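Local structure of cytosolic IMP-GMP specific 5'-nucleotidase (Legionella pneumophila subsp. pneumophila, 4OHF) at residues 332-337 / 400-405; 345-350 / 389-394. The protein probably hydrolyses selected purine nucleoside 5'-monophosphates such as IMP and GMP, as a magnesium-dependent cytosolic nucleotidase of the HAD superfamily. All blocks are in the same frame, centred on the assembly; numbering follows the deposited sequence.

Interaction 1: 332-337 / 400-405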
ATOM      1  N   ALA B 332      -8.544 -35.070 -22.141  1.00 38.39           N
ATOM      2  CA  ALA B 332      -8.106 -36.129 -23.047  1.00 37.37           C
ATOM      3  C   ALA B 332      -6.930 -36.874 -22.445  1.00 36.93           C
ATOM      4  O   ALA B 332      -6.842 -38.096 -22.549  1.00 36.66           O
ATOM      5  CB  ALA B 332      -7.728 -35.551 -24.410  1.00 34.55           C
ATOM      6  N   SER B 333      -6.031 -36.134 -21.810  1.00 36.56           N
ATOM      7  CA  SER B 333      -4.874 -36.748 -21.181  1.00 38.71           C
ATOM      8  C   SER B 333      -5.179 -37.493 -19.875  1.00 39.21           C
ATOM      9  O   SER B 333      -4.565 -38.514 -19.585  1.00 39.02           O
ATOM     10  CB  SER B 333      -3.793 -35.697 -20.933  1.00 37.26           C
ATOM     11  OG  SER B 333      -3.197 -35.310 -22.157  1.00 39.73           O
ATOM     12  N   GLN B 334      -6.116 -37.000 -19.080  1.00 41.34           N
ATOM     13  CA  GLN B 334      -6.421 -37.685 -17.826  1.00 45.13           C
ATOM     14  C   GLN B 334      -7.096 -39.034 -18.116  1.00 46.47           C
ATOM     15  O   GLN B 334      -6.962 -39.992 -17.343  1.00 48.20           O
ATOM     16  CB  GLN B 334      -7.316 -36.807 -16.942  1.00 45.85           C
ATOM     17  CG  GLN B 334      -6.680 -35.462 -16.557  1.00 49.87           C
ATOM     18  CD  GLN B 334      -7.609 -34.568 -15.733  1.00 51.96           C
ATOM     19  OE1 GLN B 334      -7.804 -34.782 -14.536  1.00 52.98           O
ATOM     20  NE2 GLN B 334      -8.194 -33.568 -16.384  1.00 53.33           N
ATOM     21  N   ILE B 335      -7.812 -39.096 -19.236  1.00 45.09           N
ATOM     22  CA  ILE B 335      -8.493 -40.305 -19.658  1.00 45.00           C
ATOM     23  C   ILE B 335      -7.467 -41.325 -20.147  1.00 46.67           C
ATOM     24  O   ILE B 335      -7.566 -42.514 -19.864  1.00 47.69           O
ATOM     25  CB  ILE B 335      -9.461 -40.010 -20.808  1.00 45.18           C
ATOM     26  CG1 ILE B 335     -10.458 -38.933 -20.383  1.00 45.11           C
ATOM     27  CG2 ILE B 335     -10.158 -41.297 -21.238  1.00 43.49           C
ATOM     28  CD1 ILE B 335     -11.485 -38.576 -21.439  1.00 44.90           C
ATOM     29  N   ARG B 336      -6.485 -40.852 -20.902  1.00 48.45           N
ATOM     30  CA  ARG B 336      -5.437 -41.713 -21.430  1.00 48.86           C
ATOM     31  C   ARG B 336      -4.524 -42.182 -20.318  1.00 48.53           C
ATOM     32  O   ARG B 336      -3.704 -43.077 -20.514  1.00 49.86           O
ATOM     33  CB  ARG B 336      -4.611 -40.958 -22.464  1.00 48.06           C
ATOM     34  CG  ARG B 336      -4.912 -41.336 -23.910  1.00 52.41           C
ATOM     35  CD  ARG B 336      -4.767 -40.123 -24.818  1.00 54.32           C
ATOM     36  NE  ARG B 336      -3.710 -39.233 -24.350  1.00 57.25           N
ATOM     37  CZ  ARG B 336      -3.629 -37.937 -24.645  1.00 59.91           C
ATOM     38  NH1 ARG B 336      -4.548 -37.362 -25.421  1.00 59.01           N
ATOM     39  NH2 ARG B 336      -2.631 -37.211 -24.149  1.00 59.92           N
ATOM     40  N   ALA B 337      -4.671 -41.583 -19.144  1.00 47.83           N
ATOM     41  CA  ALA B 337      -3.812 -41.922 -18.027  1.00 47.50           C
ATOM     42  C   ALA B 337      -4.568 -42.682 -16.959  1.00 47.39           C
ATOM     43  O   ALA B 337      -3.981 -43.118 -15.955  1.00 47.87           O
ATOM     44  CB  ALA B 337      -3.190 -40.648 -17.443  1.00 43.97           C
ATOM     45  N   SER B 400       4.321 -38.959 -18.716  1.00 45.41           N
ATOM     46  CA  SER B 400       4.363 -38.992 -20.168  1.00 44.22           C
ATOM     47  C   SER B 400       3.020 -38.652 -20.841  1.00 43.52           C
ATOM     48  O   SER B 400       2.986 -38.444 -22.060  1.00 42.57           O
ATOM     49  CB  SER B 400       4.841 -40.363 -20.649  1.00 44.03           C
ATOM     50  OG  SER B 400       3.980 -41.395 -20.199  1.00 43.78           O
ATOM     51  N   PHE B 401       1.930 -38.608 -20.063  1.00 41.59           N
ATOM     52  CA  PHE B 401       0.611 -38.267 -20.609  1.00 40.11           C
ATOM     53  C   PHE B 401       0.354 -36.754 -20.635  1.00 39.17           C
ATOM     54  O   PHE B 401      -0.597 -36.288 -21.254  1.00 37.88           O
ATOM     55  CB  PHE B 401      -0.512 -38.930 -19.807  1.00 42.01           C
ATOM     56  CG  PHE B 401      -0.558 -40.423 -19.934  1.00 44.49           C
ATOM     57  CD1 PHE B 401       0.143 -41.234 -19.039  1.00 46.05           C
ATOM     58  CD2 PHE B 401      -1.274 -41.025 -20.965  1.00 43.03           C
ATOM     59  CE1 PHE B 401       0.123 -42.629 -19.182  1.00 46.17           C
ATOM     60  CE2 PHE B 401      -1.292 -42.411 -21.109  1.00 43.04           C
ATOM     61  CZ  PHE B 401      -0.599 -43.213 -20.224  1.00 42.70           C
ATOM     62  N   TYR B 402       1.213 -35.994 -19.968  1.00 38.67           N
ATOM     63  CA  TYR B 402       1.061 -34.551 -19.909  1.00 39.48           C
ATOM     64  C   TYR B 402       2.333 -33.868 -20.376  1.00 40.18           C
ATOM     65  O   TYR B 402       3.355 -34.523 -20.577  1.00 43.39           O
ATOM     66  CB  TYR B 402       0.743 -34.124 -18.474  1.00 39.29           C
ATOM     67  CG  TYR B 402      -0.405 -34.897 -17.863  1.00 39.34           C
ATOM     68  CD1 TYR B 402      -1.715 -34.670 -18.277  1.00 38.56           C
ATOM     69  CD2 TYR B 402      -0.182 -35.855 -16.877  1.00 37.71           C
ATOM     70  CE1 TYR B 402      -2.778 -35.367 -17.725  1.00 39.03           C
ATOM     71  CE2 TYR B 402      -1.249 -36.572 -16.314  1.00 40.58           C
ATOM     72  CZ  TYR B 402      -2.550 -36.314 -16.747  1.00 39.59           C
ATOM     73  OH  TYR B 402      -3.628 -36.974 -16.195  1.00 37.88           O
ATOM     74  N   ASN B 403       2.257 -32.553 -20.544  1.00 38.89           N
ATOM     75  CA  ASN B 403       3.382 -31.744 -20.975  1.00 39.81           C
ATOM     76  C   ASN B 403       4.641 -32.135 -20.186  1.00 41.22           C
ATOM     77  O   ASN B 403       4.674 -32.033 -18.957  1.00 41.92           O
ATOM     78  CB  ASN B 403       3.028 -30.266 -20.765  1.00 37.84           C
ATOM     79  CG  ASN B 403       4.180 -29.345 -21.078  1.00 38.29           C
ATOM     80  OD1 ASN B 403       5.163 -29.300 -20.335  1.00 37.98           O
ATOM     81  ND2 ASN B 403       4.077 -28.611 -22.192  1.00 34.64           N
ATOM     82  N   PRO B 404       5.693 -32.606 -20.881  1.00 41.15           N
ATOM     83  CA  PRO B 404       6.934 -33.014 -20.212  1.00 39.91           C
ATOM     84  C   PRO B 404       7.601 -32.029 -19.252  1.00 38.89           C
ATOM     85  O   PRO B 404       8.130 -32.434 -18.214  1.00 38.66           O
ATOM     86  CB  PRO B 404       7.849 -33.422 -21.379  1.00 40.68           C
ATOM     87  CG  PRO B 404       7.261 -32.762 -22.573  1.00 40.71           C
ATOM     88  CD  PRO B 404       5.780 -32.852 -22.330  1.00 41.93           C
ATOM     89  N   LYS B 405       7.582 -30.742 -19.581  1.00 36.50           N
ATOM     90  CA  LYS B 405       8.192 -29.760 -18.706  1.00 35.77           C
ATOM     91  C   LYS B 405       7.317 -29.293 -17.543  1.00 36.98           C
ATOM     92  O   LYS B 405       7.818 -29.063 -16.438  1.00 37.17           O
ATOM     93  CB  LYS B 405       8.605 -28.519 -19.505  1.00 35.42           C
ATOM     94  CG  LYS B 405       9.744 -28.735 -20.499  1.00 37.54           C
ATOM     95  CD  LYS B 405       9.986 -27.496 -21.388  1.00 38.43           C
ATOM     96  CE  LYS B 405      10.609 -26.329 -20.630  1.00 38.98           C
ATOM     97  NZ  LYS B 405      10.851 -25.118 -21.507  1.00 41.33           N
TER
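A337 covers one face of the F401 ring in a CH-pi contact. A337 CA stands 3.8 Å from the centroid of the F401 ring and only 4° off the ring normal, while A337 CB rests over the same face nearer the root of the ring, 3.6 Å from F401 CG. R336 adds apolar surface beside this pair, its CB 3.7 Å from F401 CD2. The F401 ring is placed here by a first torsion of -68°, which sets CG anti to its own carbonyl carbon and turns the ring to R336 and A337.

Y402 meets the preceding turn. Its CE1 packs obliquely on S333 CB, and its hydroxyl reaches on to Q334, where Y402 OH lies 3.4 Å from Q334 CG. The two side chains cross at about a right angle, the Q334 amide being turned 60° from the Y402 ring plane. A337 CB sits near both aromatic residues, at the ring of F401 and, more loosely, at the phenol end of Y402.

The polar element is S333 OG, 2.9 Å from F401 O. Its single hydroxyl proton has two candidate acceptors, F401 O and E329 O one turn earlier, so the bond to F401 O remains tentative. The R336 chain bends back over its own helix, bringing A332 O and S333 CA over the rim of one guanidinium face, while R336 NH2 stays 3.7 Å from F401 O.

Two consecutive aromatic residues thus join the loop following helix 374-399 to the junction of helices 327-336 and 338-367. Y402 OH makes a weak hydrogen bond to E341 on helix 338-367, R408 packs against Q334 and Y402, and I459 of the second subunit touches Q334 and I335 of helix 327-336.

Interaction 2: 345-350 / 389-394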
ATOM      1  N   GLY B 345      -3.058 -45.592  -7.585  1.00 57.38           N
ATOM      2  CA  GLY B 345      -3.916 -45.583  -6.415  1.00 58.85           C
ATOM      3  C   GLY B 345      -3.798 -46.863  -5.602  1.00 59.54           C
ATOM      4  O   GLY B 345      -3.647 -46.816  -4.379  1.00 60.24           O
ATOM      5  N   GLU B 346      -3.873 -48.012  -6.275  1.00 60.20           N
ATOM      6  CA  GLU B 346      -3.766 -49.310  -5.605  1.00 60.48           C
ATOM      7  C   GLU B 346      -2.407 -49.438  -4.929  1.00 60.06           C
ATOM      8  O   GLU B 346      -2.289 -50.036  -3.864  1.00 61.29           O
ATOM      9  CB  GLU B 346      -3.924 -50.463  -6.606  1.00 61.44           C
ATOM     10  CG  GLU B 346      -5.278 -50.533  -7.308  1.00 66.32           C
ATOM     11  CD  GLU B 346      -5.282 -51.476  -8.526  1.00 68.86           C
ATOM     12  OE1 GLU B 346      -6.292 -51.486  -9.269  1.00 68.33           O
ATOM     13  OE2 GLU B 346      -4.275 -52.197  -8.745  1.00 69.75           O
ATOM     14  N   ALA B 347      -1.384 -48.873  -5.567  1.00 59.66           N
ATOM     15  CA  ALA B 347      -0.022 -48.922  -5.064  1.00 58.11           C
ATOM     16  C   ALA B 347       0.163 -48.025  -3.856  1.00 57.56           C
ATOM     17  O   ALA B 347       0.903 -48.355  -2.936  1.00 57.36           O
ATOM     18  CB  ALA B 347       0.952 -48.518  -6.161  1.00 57.56           C
ATOM     19  N   MET B 348      -0.494 -46.879  -3.854  1.00 57.52           N
ATOM     20  CA  MET B 348      -0.347 -45.997  -2.717  1.00 57.98           C
ATOM     21  C   MET B 348      -1.075 -46.610  -1.538  1.00 56.98           C
ATOM     22  O   MET B 348      -0.577 -46.588  -0.419  1.00 56.25           O
ATOM     23  CB  MET B 348      -0.881 -44.609  -3.047  1.00 59.76           C
ATOM     24  CG  MET B 348       0.021 -43.864  -4.013  1.00 63.34           C
ATOM     25  SD  MET B 348      -0.189 -42.066  -3.979  1.00 70.70           S
ATOM     26  CE  MET B 348      -1.284 -41.746  -5.435  1.00 68.11           C
ATOM     27  N   ALA B 349      -2.248 -47.176  -1.803  1.00 56.92           N
ATOM     28  CA  ALA B 349      -3.049 -47.835  -0.772  1.00 55.12           C
ATOM     29  C   ALA B 349      -2.182 -48.850  -0.030  1.00 54.84           C
ATOM     30  O   ALA B 349      -2.076 -48.822   1.202  1.00 54.29           O
ATOM     31  CB  ALA B 349      -4.243 -48.538  -1.412  1.00 52.95           C
ATOM     32  N   ILE B 350      -1.562 -49.746  -0.793  1.00 53.52           N
ATOM     33  CA  ILE B 350      -0.691 -50.766  -0.230  1.00 53.60           C
ATOM     34  C   ILE B 350       0.451 -50.125   0.557  1.00 53.64           C
ATOM     35  O   ILE B 350       0.743 -50.534   1.683  1.00 53.75           O
ATOM     36  CB  ILE B 350      -0.099 -51.652  -1.344  1.00 54.06           C
ATOM     37  CG1 ILE B 350      -1.214 -52.467  -1.998  1.00 54.76           C
ATOM     38  CG2 ILE B 350       0.986 -52.556  -0.780  1.00 52.26           C
ATOM     39  CD1 ILE B 350      -0.758 -53.286  -3.198  1.00 56.99           C
ATOM     40  N   LEU B 389       9.432 -48.193  -5.077  1.00 54.91           N
ATOM     41  CA  LEU B 389      10.093 -48.213  -6.378  1.00 54.04           C
ATOM     42  C   LEU B 389       9.065 -48.416  -7.484  1.00 52.88           C
ATOM     43  O   LEU B 389       9.148 -47.787  -8.536  1.00 53.13           O
ATOM     44  CB  LEU B 389      11.133 -49.330  -6.428  1.00 53.73           C
ATOM     45  CG  LEU B 389      11.871 -49.464  -7.757  1.00 54.89           C
ATOM     46  CD1 LEU B 389      12.811 -48.284  -7.943  1.00 53.36           C
ATOM     47  CD2 LEU B 389      12.641 -50.775  -7.780  1.00 55.18           C
ATOM     48  N   GLN B 390       8.102 -49.297  -7.238  1.00 52.43           N
ATOM     49  CA  GLN B 390       7.042 -49.576  -8.199  1.00 53.78           C
ATOM     50  C   GLN B 390       6.329 -48.250  -8.527  1.00 54.38           C
ATOM     51  O   GLN B 390       6.137 -47.900  -9.695  1.00 53.25           O
ATOM     52  CB  GLN B 390       6.050 -50.568  -7.586  1.00 55.04           C
ATOM     53  CG  GLN B 390       4.942 -51.035  -8.510  1.00 59.44           C
ATOM     54  CD  GLN B 390       3.853 -51.825  -7.772  1.00 63.42           C
ATOM     55  OE1 GLN B 390       4.147 -52.727  -6.976  1.00 64.24           O
ATOM     56  NE2 GLN B 390       2.589 -51.492  -8.043  1.00 63.00           N
ATOM     57  N   ILE B 391       5.968 -47.524  -7.468  1.00 53.67           N
ATOM     58  CA  ILE B 391       5.279 -46.237  -7.538  1.00 51.13           C
ATOM     59  C   ILE B 391       6.087 -45.162  -8.253  1.00 51.43           C
ATOM     60  O   ILE B 391       5.590 -44.496  -9.163  1.00 50.61           O
ATOM     61  CB  ILE B 391       4.955 -45.713  -6.105  1.00 49.37           C
ATOM     62  CG1 ILE B 391       3.836 -46.549  -5.478  1.00 47.78           C
ATOM     63  CG2 ILE B 391       4.585 -44.238  -6.148  1.00 44.88           C
ATOM     64  CD1 ILE B 391       3.731 -46.407  -3.955  1.00 46.23           C
ATOM     65  N   SER B 392       7.328 -44.984  -7.822  1.00 51.84           N
ATOM     66  CA  SER B 392       8.191 -43.963  -8.407  1.00 52.73           C
ATOM     67  C   SER B 392       8.231 -44.110  -9.923  1.00 52.65           C
ATOM     68  O   SER B 392       8.293 -43.114 -10.665  1.00 51.17           O
ATOM     69  CB  SER B 392       9.602 -44.079  -7.820  1.00 54.25           C
ATOM     70  OG  SER B 392      10.312 -42.865  -7.977  1.00 56.90           O
ATOM     71  N   ARG B 393       8.188 -45.363 -10.373  1.00 52.51           N
ATOM     72  CA  ARG B 393       8.203 -45.678 -11.794  1.00 52.36           C
ATOM     73  C   ARG B 393       6.820 -45.417 -12.387  1.00 51.85           C
ATOM     74  O   ARG B 393       6.711 -44.799 -13.447  1.00 53.71           O
ATOM     75  CB  ARG B 393       8.640 -47.137 -12.012  1.00 52.97           C
ATOM     76  CG  ARG B 393       9.933 -47.476 -11.267  1.00 54.18           C
ATOM     77  CD  ARG B 393      11.013 -48.087 -12.145  1.00 52.25           C
ATOM     78  NE  ARG B 393      11.127 -49.524 -11.939  1.00 51.50           N
ATOM     79  CZ  ARG B 393      12.277 -50.170 -11.779  1.00 50.92           C
ATOM     80  NH1 ARG B 393      13.428 -49.511 -11.801  1.00 49.79           N
ATOM     81  NH2 ARG B 393      12.276 -51.479 -11.585  1.00 51.85           N
ATOM     82  N   LEU B 394       5.766 -45.870 -11.712  1.00 50.55           N
ATOM     83  CA  LEU B 394       4.408 -45.620 -12.192  1.00 49.64           C
ATOM     84  C   LEU B 394       4.189 -44.119 -12.367  1.00 50.70           C
ATOM     85  O   LEU B 394       3.541 -43.695 -13.316  1.00 51.92           O
ATOM     86  CB  LEU B 394       3.372 -46.177 -11.217  1.00 49.67           C
ATOM     87  CG  LEU B 394       3.041 -47.666 -11.331  1.00 49.33           C
ATOM     88  CD1 LEU B 394       2.139 -48.075 -10.190  1.00 49.53           C
ATOM     89  CD2 LEU B 394       2.359 -47.941 -12.662  1.00 50.17           C
TER
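A347 and I391 face each other between the two arms of a long antiparallel helical hairpin, formed by helices 338-367 and 374-399. The short segments approach to 9.8 Å between axes at an angle of 151°, and the A347 and I391 CA atoms come within 6.4 Å.

The CB of I391 is directed to helix 338-367. A first torsion of -72° places CG1 beside the backbone N and CG2 anti to it, and CG1 is the branch that crosses to the partner helix, where it meets A347 CB at 3.6 Å. Beyond it, I391 CD1 passes alongside the A347 backbone, 3.6 Å from A347 O, and also loosely approaches M348, whose CG is 4.5 Å from I391 CD1. This is consistent with the small A347 methyl leaving room for the isoleucine tip to approach the opposing main chain.

L394, about one turn further along, extends the apolar contact, its CD1 4.2 Å from A347 CB, and also packs on I340, K343 and I344 of helix 338-367, while M348 and A349 touch R450 of the second subunit. No hydrogen bond joins the two segments. At the solvent-exposed margin Q390, extended beyond CG, brings its amide NE2 to 3.9 Å from A347 CB.

How the interactions relate
Helix 327-336 comes first along the chain and supplies most of residues 332-337. The chain then runs out along helix 338-367, which carries 345-350, turns, and returns along helix 374-399, which carries 389-394. Interaction 2 closes this inner, mostly helical loop by joining the arms of the hairpin. Past the end of the returning arm, the loop segment 400-405 closes the outer loop in interaction 1, so interaction 2 is nested within it. The outer contact joins the base of the hairpin to helix 327-336. The contact centres are 18 Å apart, their nearest atoms about 7 Å, and both touch the second subunit.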